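Local coordinates for protein putative transcriptional coactivator P15 (Enterobacteria phage t5, PDB 4BG7) that probably binds DNA as a phage homolog of the eukaryotic transcription coactivator PC4 and is implicated in recombination-dependent DNA replication, at residues 12-17 against 42-47. Sequence-based numbering, arbitrary orientation.
Sequences HVDDQS and GIRYWL
Arg-44 starts out extended, CG anti to its backbone N (chi1 -177°), and then bends at chi3 (-77°), which turns the edge of its guanidinium toward Asp-14. Asp-14 reaches out from the opposite direction, and the salt bridge closes side-on onto a single oxygen: NE and NH2 of Arg-44 each lie 2.9 Å from Asp-14 OD1. Both nitrogens come from the same face of the carboxylate, NE nearer its plane on the syn side and NH2 from well above it. OD1 sits close to the guanidinium plane, although the two flat groups are turned 58° apart. Arg-44 NH2 also makes a weak hydrogen bond to His-12 O, at 3.5 Å, and a water held 2.9 Å from Arg-44 NH1 weakly links back to that same carbonyl. With NH1 bonded to the Thr-57 carbonyl as well, bonds at NE, NH2 and NH1 restrain the rotation of the guanidinium.

The other carboxylate oxygen works through a second water, 2.7 Å from Asp-14 OD2. This water lies at the indole edge, 3.0 Å from Trp-46 NE1, and joins Ser-17 OG too, so one molecule ties three side chains together.

In the four-stranded antiparallel sheet of this PC4 homolog, ordered 13-23, 26-35, 38-48, 54-64, these side chains meet across strand 26-35, touching Thr-31 and Arg-29, the latter a cation-pi partner of Trp-46. The chain turns a corner at Asp-15, where Asp-15 and Gln-16 form a classic beta bulge opposite Val-32, while Trp-46 packs on Trp-54 and Pro-56 of strand 54-64.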
loop_
_atom_site.group_PDB
_atom_site.type_symbol
_atom_site.label_atom_id
_atom_site.label_comp_id
_atom_site.label_asym_id
_atom_site.label_seq_id
_atom_site.Cartn_x
_atom_site.Cartn_y
_atom_site.Cartn_z
ATOM N N HIS A 12 -5.195 17.037 3.218
ATOM C CA HIS A 12 -4.141 16.233 3.845
ATOM C C HIS A 12 -2.863 16.970 3.761
ATOM O O HIS A 12 -2.555 17.595 2.738
ATOM C CB HIS A 12 -3.938 14.893 3.090
ATOM C CG HIS A 12 -5.002 13.871 3.341
ATOM N ND1 HIS A 12 -4.736 12.692 3.953
ATOM C CD2 HIS A 12 -6.371 13.860 3.034
ATOM C CE1 HIS A 12 -5.853 11.992 4.066
ATOM N NE2 HIS A 12 -6.861 12.684 3.480
ATOM N N VAL A 13 -2.045 16.801 4.783
ATOM C CA VAL A 13 -0.670 17.263 4.771
ATOM C C VAL A 13 0.251 16.012 4.966
ATOM O O VAL A 13 0.069 15.283 5.922
ATOM C CB VAL A 13 -0.422 18.333 5.910
ATOM C CG1 VAL A 13 1.051 18.553 6.129
ATOM C CG2 VAL A 13 -1.139 19.670 5.592
ATOM N N ASP A 14 1.240 15.855 4.110
ATOM C CA ASP A 14 2.196 14.757 4.203
ATOM C C ASP A 14 3.103 14.923 5.426
ATOM O O ASP A 14 3.656 16.009 5.715
ATOM C CB ASP A 14 3.124 14.718 3.004
ATOM C CG ASP A 14 2.460 14.267 1.747
ATOM O OD1 ASP A 14 1.253 13.955 1.735
ATOM O OD2 ASP A 14 3.196 14.225 0.767
ATOM N N ASP A 15 3.292 13.827 6.117
ATOM C CA ASP A 15 4.317 13.694 7.154
ATOM C C ASP A 15 5.476 12.801 6.720
ATOM O O ASP A 15 6.604 13.041 7.146
ATOM C CB ASP A 15 3.696 13.135 8.390
ATOM C CG ASP A 15 2.796 14.103 9.037
ATOM O OD1 ASP A 15 2.924 15.362 8.805
ATOM O OD2 ASP A 15 1.918 13.609 9.767
ATOM N N GLN A 16 5.214 11.814 5.865
ATOM C CA GLN A 16 6.317 11.076 5.127
ATOM C C GLN A 16 5.894 10.796 3.720
ATOM O O GLN A 16 4.688 10.659 3.455
ATOM C CB GLN A 16 6.631 9.700 5.798
ATOM C CG GLN A 16 6.797 9.762 7.283
ATOM C CD GLN A 16 7.278 8.407 7.860
ATOM O OE1 GLN A 16 8.135 7.774 7.300
ATOM N NE2 GLN A 16 6.654 7.962 8.902
ATOM N N SER A 17 6.871 10.657 2.803
ATOM C CA SER A 17 6.591 10.394 1.398
ATOM C C SER A 17 7.777 9.660 0.810
ATOM O O SER A 17 8.877 10.237 0.848
ATOM C CB SER A 17 6.393 11.709 0.661
ATOM O OG SER A 17 6.072 11.498 -0.694
ATOM N N GLY A 42 -1.201 5.761 2.346
ATOM C CA GLY A 42 -1.719 5.533 1.001
ATOM C C GLY A 42 -0.760 5.919 -0.106
ATOM O O GLY A 42 0.452 6.007 0.107
ATOM N N ILE A 43 -1.307 6.172 -1.288
ATOM C CA ILE A 43 -0.469 6.572 -2.408
ATOM C C ILE A 43 -0.900 7.958 -2.879
ATOM O O ILE A 43 -2.051 8.128 -3.189
ATOM C CB ILE A 43 -0.660 5.582 -3.549
ATOM C CG1 ILE A 43 -0.021 4.243 -3.215
ATOM C CG2 ILE A 43 -0.140 6.150 -4.867
ATOM C CD1 ILE A 43 1.394 4.142 -2.685
ATOM N N ARG A 44 -0.000 8.939 -2.842
ATOM C CA ARG A 44 -0.289 10.268 -3.406
ATOM C C ARG A 44 0.426 10.362 -4.726
ATOM O O ARG A 44 1.603 9.977 -4.819
ATOM C CB ARG A 44 0.237 11.384 -2.490
ATOM C CG ARG A 44 -0.125 12.760 -3.016
ATOM C CD ARG A 44 0.643 13.856 -2.349
ATOM N NE ARG A 44 0.173 14.216 -0.988
ATOM C CZ ARG A 44 -0.758 15.112 -0.697
ATOM N NH1 ARG A 44 -1.445 15.704 -1.650
ATOM N NH2 ARG A 44 -1.014 15.376 0.591
ATOM N N TYR A 45 -0.251 10.866 -5.751
ATOM C CA TYR A 45 0.409 11.024 -7.080
ATOM C C TYR A 45 1.151 12.363 -7.242
ATOM O O TYR A 45 0.566 13.421 -7.001
ATOM C CB TYR A 45 -0.581 10.859 -8.209
ATOM C CG TYR A 45 -1.069 9.431 -8.305
ATOM C CD1 TYR A 45 -0.248 8.440 -8.841
ATOM C CD2 TYR A 45 -2.292 9.037 -7.764
ATOM C CE1 TYR A 45 -0.682 7.115 -8.917
ATOM C CE2 TYR A 45 -2.713 7.704 -7.816
ATOM C CZ TYR A 45 -1.886 6.754 -8.378
ATOM O OH TYR A 45 -2.267 5.432 -8.447
ATOM N N TRP A 46 2.423 12.295 -7.624
ATOM C CA TRP A 46 3.169 13.457 -8.122
ATOM C C TRP A 46 3.230 13.473 -9.632
ATOM O O TRP A 46 3.354 12.413 -10.248
ATOM C CB TRP A 46 4.500 13.477 -7.507
ATOM C CG TRP A 46 4.447 13.605 -6.004
ATOM C CD1 TRP A 46 3.707 12.821 -5.142
ATOM C CD2 TRP A 46 5.222 14.457 -5.149
ATOM N NE1 TRP A 46 3.927 13.158 -3.871
ATOM C CE2 TRP A 46 4.796 14.159 -3.791
ATOM C CE3 TRP A 46 6.139 15.476 -5.355
ATOM C CZ2 TRP A 46 5.324 14.812 -2.685
ATOM C CZ3 TRP A 46 6.662 16.133 -4.254
ATOM C CH2 TRP A 46 6.288 15.802 -2.945
ATOM N N LEU A 47 3.096 14.650 -10.271
ATOM C CA LEU A 47 3.085 14.722 -11.708
ATOM C C LEU A 47 4.177 15.623 -12.207
ATOM O O LEU A 47 4.497 16.615 -11.591
ATOM C CB LEU A 47 1.738 15.301 -12.239
ATOM C CG LEU A 47 0.703 14.291 -12.726
ATOM C CD1 LEU A 47 0.580 13.152 -11.699
ATOM C CD2 LEU A 47 -0.639 14.956 -12.945
HETATM O O HOH W 1 -3.316 17.629 -0.676
HETATM O O HOH W 2 3.618 12.188 -1.001
#